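Fe2OG dioxygenase domain-containing protein (Pseudomonas putida, PDB 4J25) is a bacterial prolyl-4-hydroxylase of the 2-oxoglutarate oxygenase family that probably uses ferrous iron to hydroxylate a proline, its likely target being elongation factor Tu. Local coordinates at residues Ala135-Gly140 against Arg212-Leu217; Leu55-Ala60 against Leu164-Gln169; Ser159-Leu164 against Ser216-Phe221. All blocks are in the same frame, centred on the assembly; numbering follows the deposited sequence. Where two conformers were deposited one is given.

Contact 1 (Ala135-Gly140 against Arg212-Leu217); sequences ALYPPG and RERLSL. With OGA (N-oxalylglycine), chain J.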
loop_
_atom_site.group_PDB
_atom_site.type_symbol
_atom_site.label_atom_id
_atom_site.label_comp_id
_atom_site.label_asym_id
_atom_site.label_seq_id
_atom_site.Cartn_x
_atom_site.Cartn_y
_atom_site.Cartn_z
ATOM N N ALA A 135 5.400 1.419 -8.404
ATOM C CA ALA A 135 4.669 2.214 -9.375
ATOM C C ALA A 135 5.261 3.610 -9.413
ATOM O O ALA A 135 5.483 4.227 -8.375
ATOM C CB ALA A 135 3.166 2.263 -9.011
ATOM N N LEU A 136 5.509 4.113 -10.610
ATOM C CA LEU A 136 6.126 5.420 -10.771
ATOM C C LEU A 136 5.296 6.236 -11.747
ATOM O O LEU A 136 5.313 5.967 -12.944
ATOM C CB LEU A 136 7.552 5.274 -11.313
ATOM C CG LEU A 136 8.354 6.585 -11.374
ATOM C CD1 LEU A 136 9.844 6.332 -11.163
ATOM C CD2 LEU A 136 8.124 7.331 -12.690
ATOM N N TYR A 137 4.562 7.221 -11.242
ATOM C CA TYR A 137 3.703 8.021 -12.098
ATOM C C TYR A 137 4.434 9.268 -12.588
ATOM O O TYR A 137 4.925 10.066 -11.784
ATOM C CB TYR A 137 2.416 8.399 -11.358
ATOM C CG TYR A 137 1.608 7.196 -10.901
ATOM C CD1 TYR A 137 1.974 5.908 -11.265
ATOM C CD2 TYR A 137 0.482 7.349 -10.103
ATOM C CE1 TYR A 137 1.242 4.810 -10.845
ATOM C CE2 TYR A 137 -0.254 6.251 -9.680
ATOM C CZ TYR A 137 0.131 4.985 -10.052
ATOM O OH TYR A 137 -0.587 3.876 -9.632
ATOM N N PRO A 138 4.539 9.429 -13.917
ATOM C CA PRO A 138 5.135 10.651 -14.467
ATOM C C PRO A 138 4.253 11.835 -14.126
ATOM O O PRO A 138 3.076 11.626 -13.853
ATOM C CB PRO A 138 5.119 10.412 -15.981
ATOM C CG PRO A 138 4.875 8.964 -16.167
ATOM C CD PRO A 138 4.098 8.505 -14.973
ATOM N N PRO A 139 4.805 13.056 -14.129
ATOM C CA PRO A 139 3.972 14.246 -13.897
ATOM C C PRO A 139 2.794 14.288 -14.861
ATOM O O PRO A 139 2.987 14.120 -16.046
ATOM C CB PRO A 139 4.932 15.410 -14.181
ATOM C CG PRO A 139 6.299 14.843 -13.968
ATOM C CD PRO A 139 6.219 13.399 -14.363
ATOM N N GLY A 140 1.589 14.500 -14.351
ATOM C CA GLY A 140 0.406 14.526 -15.191
ATOM C C GLY A 140 -0.399 13.238 -15.172
ATOM O O GLY A 140 -1.577 13.240 -15.522
ATOM N N ARG A 212 4.927 16.328 -10.264
ATOM C CA ARG A 212 6.264 15.741 -10.256
ATOM C C ARG A 212 6.158 14.225 -10.118
ATOM O O ARG A 212 5.120 13.709 -9.734
ATOM C CB ARG A 212 7.116 16.325 -9.124
ATOM C CG ARG A 212 6.473 16.204 -7.754
ATOM C CD ARG A 212 7.411 16.621 -6.609
ATOM N NE ARG A 212 8.253 15.516 -6.142
ATOM C CZ ARG A 212 8.708 15.373 -4.895
ATOM N NH1 ARG A 212 9.464 14.327 -4.580
ATOM N NH2 ARG A 212 8.411 16.259 -3.955
ATOM N N GLU A 213 7.226 13.519 -10.460
ATOM C CA GLU A 213 7.208 12.063 -10.423
ATOM C C GLU A 213 6.715 11.574 -9.079
ATOM O O GLU A 213 7.179 12.019 -8.030
ATOM C CB GLU A 213 8.604 11.501 -10.651
ATOM C CG GLU A 213 9.167 11.751 -12.016
ATOM C CD GLU A 213 10.580 11.240 -12.120
ATOM O OE1 GLU A 213 10.946 10.339 -11.325
ATOM O OE2 GLU A 213 11.329 11.745 -12.981
ATOM N N ARG A 214 5.771 10.652 -9.104
ATOM C CA ARG A 214 5.189 10.163 -7.873
ATOM C C ARG A 214 5.480 8.678 -7.708
ATOM O O ARG A 214 5.064 7.871 -8.513
ATOM C CB ARG A 214 3.697 10.433 -7.882
ATOM C CG ARG A 214 2.940 9.986 -6.664
ATOM C CD ARG A 214 1.521 9.830 -7.104
ATOM N NE ARG A 214 0.539 9.717 -6.041
ATOM C CZ ARG A 214 -0.003 8.572 -5.618
ATOM N NH1 ARG A 214 0.389 7.395 -6.105
ATOM N NH2 ARG A 214 -0.922 8.606 -4.671
ATOM N N LEU A 215 6.173 8.345 -6.630
ATOM C CA LEU A 215 6.632 6.989 -6.374
ATOM C C LEU A 215 5.850 6.281 -5.280
ATOM O O LEU A 215 5.589 6.864 -4.225
ATOM C CB LEU A 215 8.095 7.024 -5.951
ATOM C CG LEU A 215 9.121 7.650 -6.885
ATOM C CD1 LEU A 215 10.509 7.343 -6.330
ATOM C CD2 LEU A 215 8.989 7.150 -8.280
ATOM N N SER A 216 5.503 5.017 -5.521
ATOM C CA SER A 216 4.814 4.207 -4.512
ATOM C C SER A 216 5.127 2.712 -4.635
ATOM O O SER A 216 5.698 2.261 -5.618
ATOM C CB SER A 216 3.306 4.385 -4.639
ATOM O OG SER A 216 2.905 4.035 -5.943
ATOM N N LEU A 217 4.751 1.964 -3.608
ATOM C CA LEU A 217 4.855 0.511 -3.599
ATOM C C LEU A 217 3.447 0.033 -3.252
ATOM O O LEU A 217 2.961 0.236 -2.147
ATOM C CB LEU A 217 5.892 0.084 -2.563
ATOM C CG LEU A 217 6.282 -1.380 -2.414
ATOM C CD1 LEU A 217 6.627 -2.001 -3.743
ATOM C CD2 LEU A 217 7.455 -1.502 -1.457
HETATM C C1 OGA J . -3.728 0.978 -7.438
HETATM C C2 OGA J . -3.948 2.289 -6.750
HETATM C C4 OGA J . -3.063 4.291 -5.606
HETATM C C5 OGA J . -1.798 4.955 -5.180
HETATM O O1 OGA J . -2.550 0.698 -7.804
HETATM O O2 OGA J . -4.701 0.164 -7.624
HETATM O "O2'" OGA J . -5.087 2.702 -6.585
HETATM O O3 OGA J . -1.810 5.718 -4.183
HETATM N N1 OGA J . -2.819 3.055 -6.272
HETATM O O4 OGA J . -0.721 4.757 -5.804
HETATM O O HOH W 1 0.539 3.286 -6.397
#
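Tyr137 and Arg214 face each other as a hydrogen-bonded antiparallel pair. Tyr137 N gives its hydrogen to Arg214 O at 2.8 Å, and Arg214 N returns the bond to Tyr137 O at 2.9 Å. Ala135 and Ser216 form the next such pair, again with both backbone groups used. The Tyr137 ring and the Arg214 guanidinium lie side by side with planes only 10° apart. Arg214 has CG anti to the backbone N (chi1 -180°) and runs on extended, which carries its guanidinium to the N-oxalylglycine carboxylate. NH1 of Arg214 bonds to the ligand's O4 at 2.9 Å, and NH2 of Arg214 bonds to O3 at 3.1 Å. O3 meets the guanidinium edge in its plane. NE of Arg214 is taken by Gly174 O, so all three nitrogens have partners. Ser216 OG lies 2.5 Å from water 1, which makes only weak bonds to Tyr137 OH and the ligand's N1. Beyond the paired strands, Pro139 rests its ring on the backbone of Arg212. The contact joins edge strand 129-137 to strand 214-222. Strand 156-163 flanks the latter on its other side, and helix 53-67 packs on Leu215 and touches Leu136 through Asp67.

Contact 2 (Leu55-Ala60 against Leu164-Gln169); sequences LVRALA and LNEGWQ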
loop_
_atom_site.group_PDB
_atom_site.type_symbol
_atom_site.label_atom_id
_atom_site.label_comp_id
_atom_site.label_asym_id
_atom_site.label_seq_id
_atom_site.Cartn_x
_atom_site.Cartn_y
_atom_site.Cartn_z
ATOM N N LEU A 55 15.256 2.970 5.094
ATOM C CA LEU A 55 14.645 1.864 4.345
ATOM C C LEU A 55 13.712 2.415 3.261
ATOM O O LEU A 55 13.751 1.973 2.120
ATOM C CB LEU A 55 13.866 0.929 5.293
ATOM C CG LEU A 55 13.067 -0.217 4.658
ATOM C CD1 LEU A 55 13.890 -1.039 3.683
ATOM C CD2 LEU A 55 12.490 -1.125 5.746
ATOM N N VAL A 56 12.897 3.405 3.622
ATOM C CA VAL A 56 12.039 4.081 2.652
ATOM C C VAL A 56 12.844 4.673 1.493
ATOM O O VAL A 56 12.416 4.610 0.335
ATOM C CB VAL A 56 11.202 5.197 3.312
ATOM C CG1 VAL A 56 10.393 5.959 2.263
ATOM C CG2 VAL A 56 10.266 4.610 4.373
ATOM N N ARG A 57 14.002 5.262 1.798
ATOM C CA ARG A 57 14.863 5.804 0.741
ATOM C C ARG A 57 15.408 4.710 -0.154
ATOM O O ARG A 57 15.484 4.887 -1.369
ATOM C CB ARG A 57 16.023 6.618 1.312
ATOM C CG ARG A 57 15.594 7.939 1.883
ATOM C CD ARG A 57 16.779 8.868 2.096
ATOM N NE ARG A 57 16.478 9.836 3.138
ATOM C CZ ARG A 57 16.616 9.602 4.439
ATOM N NH1 ARG A 57 17.071 8.429 4.862
ATOM N NH2 ARG A 57 16.305 10.545 5.321
ATOM N N ALA A 58 15.768 3.579 0.449
ATOM C CA ALA A 58 16.261 2.426 -0.305
ATOM C C ALA A 58 15.166 1.845 -1.213
ATOM O O ALA A 58 15.445 1.352 -2.316
ATOM C CB ALA A 58 16.776 1.370 0.652
ATOM N N LEU A 59 13.921 1.895 -0.743
ATOM C CA LEU A 59 12.771 1.470 -1.539
ATOM C C LEU A 59 12.523 2.439 -2.681
ATOM O O LEU A 59 12.241 2.019 -3.789
ATOM C CB LEU A 59 11.522 1.347 -0.654
ATOM C CG LEU A 59 11.533 0.144 0.292
ATOM C CD1 LEU A 59 10.384 0.174 1.288
ATOM C CD2 LEU A 59 11.503 -1.156 -0.500
ATOM N N ALA A 60 12.621 3.740 -2.407
ATOM C CA ALA A 60 12.535 4.739 -3.466
ATOM C C ALA A 60 13.589 4.458 -4.535
ATOM O O ALA A 60 13.314 4.539 -5.731
ATOM C CB ALA A 60 12.701 6.147 -2.896
ATOM N N LEU A 164 6.716 6.913 -1.139
ATOM C CA LEU A 164 8.173 6.918 -1.152
ATOM C C LEU A 164 8.775 8.287 -1.462
ATOM O O LEU A 164 9.974 8.396 -1.707
ATOM C CB LEU A 164 8.654 5.945 -2.215
ATOM C CG LEU A 164 8.200 4.493 -2.041
ATOM C CD1 LEU A 164 8.661 3.655 -3.210
ATOM C CD2 LEU A 164 8.722 3.934 -0.727
ATOM N N ASN A 165 7.956 9.334 -1.455
ATOM C CA ASN A 165 8.426 10.617 -1.977
ATOM C C ASN A 165 8.858 11.606 -0.908
ATOM O O ASN A 165 8.055 12.055 -0.087
ATOM C CB ASN A 165 7.351 11.239 -2.843
ATOM C CG ASN A 165 6.785 10.262 -3.832
ATOM O OD1 ASN A 165 7.447 9.882 -4.801
ATOM N ND2 ASN A 165 5.543 9.842 -3.597
ATOM N N GLU A 166 10.138 11.959 -0.951
ATOM C CA GLU A 166 10.700 12.921 -0.026
ATOM C C GLU A 166 10.285 14.331 -0.423
ATOM O O GLU A 166 10.200 14.645 -1.609
ATOM C CB GLU A 166 12.226 12.810 -0.029
ATOM C CG GLU A 166 12.743 11.409 0.317
ATOM C CD GLU A 166 12.369 10.988 1.721
ATOM O OE1 GLU A 166 12.385 9.764 2.022
ATOM O OE2 GLU A 166 12.055 11.894 2.525
ATOM N N GLY A 167 10.003 15.162 0.575
ATOM C CA GLY A 167 9.794 16.587 0.365
ATOM C C GLY A 167 8.558 16.963 -0.433
ATOM O O GLY A 167 8.548 17.993 -1.115
ATOM N N TRP A 168 7.519 16.135 -0.353
ATOM C CA TRP A 168 6.285 16.385 -1.088
ATOM C C TRP A 168 5.584 17.605 -0.522
ATOM O O TRP A 168 5.593 17.820 0.686
ATOM C CB TRP A 168 5.347 15.178 -0.993
ATOM C CG TRP A 168 4.366 15.150 -2.110
ATOM C CD1 TRP A 168 3.105 15.674 -2.111
ATOM C CD2 TRP A 168 4.567 14.584 -3.408
ATOM N NE1 TRP A 168 2.516 15.471 -3.329
ATOM C CE2 TRP A 168 3.393 14.804 -4.144
ATOM C CE3 TRP A 168 5.631 13.921 -4.020
ATOM C CZ2 TRP A 168 3.248 14.377 -5.461
ATOM C CZ3 TRP A 168 5.486 13.499 -5.334
ATOM C CH2 TRP A 168 4.306 13.726 -6.036
ATOM N N GLN A 169 4.991 18.414 -1.390
ATOM C CA GLN A 169 4.249 19.584 -0.936
ATOM C C GLN A 169 2.889 19.518 -1.601
ATOM O O GLN A 169 2.744 18.839 -2.618
ATOM C CB GLN A 169 4.964 20.891 -1.303
ATOM C CG GLN A 169 6.381 21.059 -0.721
ATOM C CD GLN A 169 6.399 21.228 0.794
ATOM O OE1 GLN A 169 5.711 22.094 1.354
ATOM N NE2 GLN A 169 7.197 20.397 1.467
#
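The flat groups here are the Arg57 guanidinium and the Glu166 carboxylate, with planes 24° apart. Neither lies squarely on the other. Glu166 OE1 stands obliquely to the guanidinium, well out of its plane, and is 4.2 Å from Arg57 NE. The geometry suits only a loose electrostatic attraction. The closest approach is from a methylene, Arg57 CG, to the carboxylate oxygen Glu166 OE1, 3.7 Å. The two side chains cross at about a right angle. A turn about CB-CG of Glu166 (chi2 -63°) swings the carboxylate toward Arg57. Arg57 has its stronger partner within its own helix, a salt bridge from NH1 to Asp54.

Beneath this pair lies the buried part, centred on Leu164. Its CD2 branch sits 3.8 Å from Leu59 CB and 4.0 Å from Val56 CG1, so it rests between two residues of the helix. The CD1 branch reaches the backbone near Leu59 O and Ala60 CA. Ala60 CB completes the fit, 3.7 Å from Leu164 O and 4.1 Å from Leu164 CB. The small side chain lets the loop backbone come close. Phe134 of strand 129-137 touches both Leu164 and Leu59, which places the contact where helix 53-67 packs on the main sheet.

The chemistry divides by depth. Apolar packing joins the helix to the start of the loop after strand 156-163. At the solvent-exposed side, the opposite charges of Arg57 and Glu166 probably add a mild attraction with little directional demand.

Contact 3 (Ser159-Leu164 against Ser216-Phe221); sequences SAVLYL and SLTGWF. With OGA (N-oxalylglycine), chain J.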
loop_
_atom_site.group_PDB
_atom_site.type_symbol
_atom_site.label_atom_id
_atom_site.label_comp_id
_atom_site.label_asym_id
_atom_site.label_seq_id
_atom_site.Cartn_x
_atom_site.Cartn_y
_atom_site.Cartn_z
ATOM N N SER A 159 -5.929 -3.869 0.517
ATOM C CA SER A 159 -4.986 -3.135 -0.309
ATOM C C SER A 159 -4.031 -2.394 0.592
ATOM O O SER A 159 -4.410 -1.964 1.662
ATOM C CB SER A 159 -5.721 -2.112 -1.168
ATOM O OG SER A 159 -6.720 -2.739 -1.947
ATOM N N ALA A 160 -2.794 -2.232 0.150
ATOM C CA ALA A 160 -1.802 -1.524 0.930
ATOM C C ALA A 160 -0.851 -0.814 -0.027
ATOM O O ALA A 160 -0.311 -1.420 -0.960
ATOM C CB ALA A 160 -1.051 -2.483 1.839
ATOM N N VAL A 161 -0.680 0.478 0.203
ATOM C CA VAL A 161 0.196 1.306 -0.602
ATOM C C VAL A 161 1.184 1.995 0.321
ATOM O O VAL A 161 0.774 2.641 1.293
ATOM C CB VAL A 161 -0.579 2.418 -1.320
ATOM C CG1 VAL A 161 0.304 3.045 -2.405
ATOM C CG2 VAL A 161 -1.839 1.899 -1.902
ATOM N N LEU A 162 2.475 1.864 0.016
ATOM C CA LEU A 162 3.513 2.591 0.739
ATOM C C LEU A 162 4.038 3.712 -0.159
ATOM O O LEU A 162 4.411 3.471 -1.310
ATOM C CB LEU A 162 4.656 1.651 1.168
ATOM C CG LEU A 162 5.818 2.355 1.908
ATOM C CD1 LEU A 162 5.426 2.792 3.298
ATOM C CD2 LEU A 162 7.017 1.440 1.981
ATOM N N TYR A 163 4.034 4.947 0.337
ATOM C CA TYR A 163 4.546 6.062 -0.469
ATOM C C TYR A 163 6.022 6.343 -0.161
ATOM O O TYR A 163 6.519 6.036 0.918
ATOM C CB TYR A 163 3.656 7.313 -0.337
ATOM C CG TYR A 163 2.233 7.026 -0.774
ATOM C CD1 TYR A 163 1.926 6.834 -2.107
ATOM C CD2 TYR A 163 1.211 6.908 0.150
ATOM C CE1 TYR A 163 0.633 6.536 -2.511
ATOM C CE2 TYR A 163 -0.083 6.616 -0.250
ATOM C CZ TYR A 163 -0.359 6.443 -1.582
ATOM O OH TYR A 163 -1.637 6.145 -1.985
ATOM N N LEU A 164 6.716 6.913 -1.139
ATOM C CA LEU A 164 8.173 6.918 -1.152
ATOM C C LEU A 164 8.775 8.287 -1.462
ATOM O O LEU A 164 9.974 8.396 -1.707
ATOM C CB LEU A 164 8.654 5.945 -2.215
ATOM C CG LEU A 164 8.200 4.493 -2.041
ATOM C CD1 LEU A 164 8.661 3.655 -3.210
ATOM C CD2 LEU A 164 8.722 3.934 -0.727
ATOM N N SER A 216 5.503 5.017 -5.521
ATOM C CA SER A 216 4.814 4.207 -4.512
ATOM C C SER A 216 5.127 2.712 -4.635
ATOM O O SER A 216 5.698 2.261 -5.618
ATOM C CB SER A 216 3.306 4.385 -4.639
ATOM O OG SER A 216 2.905 4.035 -5.943
ATOM N N LEU A 217 4.751 1.964 -3.608
ATOM C CA LEU A 217 4.855 0.511 -3.599
ATOM C C LEU A 217 3.447 0.033 -3.252
ATOM O O LEU A 217 2.961 0.236 -2.147
ATOM C CB LEU A 217 5.892 0.084 -2.563
ATOM C CG LEU A 217 6.282 -1.380 -2.414
ATOM C CD1 LEU A 217 6.627 -2.001 -3.743
ATOM C CD2 LEU A 217 7.455 -1.502 -1.457
ATOM N N THR A 218 2.793 -0.560 -4.243
ATOM C CA THR A 218 1.390 -0.912 -4.142
ATOM C C THR A 218 1.219 -2.435 -4.108
ATOM O O THR A 218 1.941 -3.168 -4.787
ATOM C CB THR A 218 0.604 -0.296 -5.312
ATOM O OG1 THR A 218 -0.799 -0.472 -5.096
ATOM C CG2 THR A 218 1.014 -0.923 -6.640
ATOM N N GLY A 219 0.270 -2.911 -3.306
ATOM C CA GLY A 219 0.098 -4.335 -3.134
ATOM C C GLY A 219 -1.266 -4.745 -2.609
ATOM O O GLY A 219 -2.101 -3.893 -2.281
ATOM N N TRP A 220 -1.453 -6.059 -2.487
ATOM C CA TRP A 220 -2.727 -6.649 -2.049
ATOM C C TRP A 220 -2.478 -7.926 -1.302
ATOM O O TRP A 220 -1.638 -8.746 -1.717
ATOM C CB TRP A 220 -3.633 -6.928 -3.249
ATOM C CG TRP A 220 -3.908 -5.681 -3.987
ATOM C CD1 TRP A 220 -4.896 -4.779 -3.735
ATOM C CD2 TRP A 220 -3.144 -5.155 -5.075
ATOM N NE1 TRP A 220 -4.799 -3.727 -4.606
ATOM C CE2 TRP A 220 -3.718 -3.927 -5.428
ATOM C CE3 TRP A 220 -2.007 -5.596 -5.766
ATOM C CZ2 TRP A 220 -3.220 -3.147 -6.460
ATOM C CZ3 TRP A 220 -1.510 -4.828 -6.774
ATOM C CH2 TRP A 220 -2.113 -3.614 -7.120
ATOM N N PHE A 221 -3.156 -8.060 -0.170
ATOM C CA PHE A 221 -3.237 -9.324 0.530
ATOM C C PHE A 221 -4.374 -10.119 -0.085
ATOM O O PHE A 221 -5.469 -9.575 -0.299
ATOM C CB PHE A 221 -3.533 -9.108 2.018
ATOM C CG PHE A 221 -2.468 -8.353 2.762
ATOM C CD1 PHE A 221 -1.368 -9.023 3.276
ATOM C CD2 PHE A 221 -2.581 -6.991 2.974
ATOM C CE1 PHE A 221 -0.376 -8.341 3.967
ATOM C CE2 PHE A 221 -1.595 -6.305 3.657
ATOM C CZ PHE A 221 -0.495 -6.988 4.162
HETATM C C1 OGA J . -3.728 0.978 -7.438
HETATM C C2 OGA J . -3.948 2.289 -6.750
HETATM C C4 OGA J . -3.063 4.291 -5.606
HETATM C C5 OGA J . -1.798 4.955 -5.180
HETATM O O1 OGA J . -2.550 0.698 -7.804
HETATM O O2 OGA J . -4.701 0.164 -7.624
HETATM O "O2'" OGA J . -5.087 2.702 -6.585
HETATM O O3 OGA J . -1.810 5.718 -4.183
HETATM N N1 OGA J . -2.819 3.055 -6.272
HETATM O O4 OGA J . -0.721 4.757 -5.804
HETATM O O HOH W 2 2.364 -2.092 -0.620
#
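Ser216 lies opposite Tyr163 in a non-hydrogen-bonded pair. Its CB lies 3.8 Å from Tyr163 CD1, and Leu164 CD1 packs on its backbone carbonyl. The Tyr163 ring turns an edge to the N-oxalylglycine carboxylate, with the ligand's O3 in the ring plane.

Leu217 pairs with Leu162. Leu162 N bonds to Leu217 O at 2.8 Å, and Leu217 N bonds back to Leu162 O. Both leucines point to the face covered by Tyr108 of helix 103-123. Leu217 O also accepts from water 2, which bridges to Ala160 O.

Thr218 stands beside Val161 on the ligand face, their side chains pointing the same way. In the conformer given, chi1 -171° sets OG1 anti to the backbone N and turns it to the ligand's O1. The two atoms, Thr218 OG1 and the ligand's O1, are 3.4 Å apart; the bond is weak and not settled. Val161 CG1 adds an apolar wall 3.8 Å from the ligand's O3.

Gly219 forms the next hydrogen-bonded pair, with Ala160. Gly219 N bonds to Ala160 O at 2.8 Å, and Ala160 N bonds to Gly219 O.

Trp220 meets Ser159 through its indole edge, with CD1 3.3 Å from Ser159 OG. Both NE1 of Trp220 and OG of Ser159 bond to Asp148 OD2, consistent with second-shell positioning of Asp148, a manganese ligand. Ser159 OG also bonds to Ser200. Another part of the indole edge faces the ligand's O2. Phe221 turns back to the leucine face, and its CE2 lies 4.3 Å from Ala160 CB.

The pair belongs to the main sheet of the double-stranded beta-helix (jellyroll) of this 2-oxoglutarate oxygenase, and its Val161, Thr218 and Trp220 face lines the cosubstrate pocket.

From the N terminus, the first segment to take part is on helix 53-67. It waits for contact 2, which closes a loop of 103 residues when the chain leaves strand 156-163. Strand 129-137 lies inside that loop and finds its partner only at strand 214-222, in contact 1, after 71 residues. Contacts 1 and 2 therefore cross. Contact 3 opens inside the span of contact 1, closes a loop of 51 residues, and both end on strand 214-222, sharing Ser216 and Leu217. Contacts 2 and 3 cross as well and share Leu164. Strand 214-222 is thus held on both sides, and contacts 1 and 3 both touch N-oxalylglycine. Contact 2 ties helix 53-67 to this sheet.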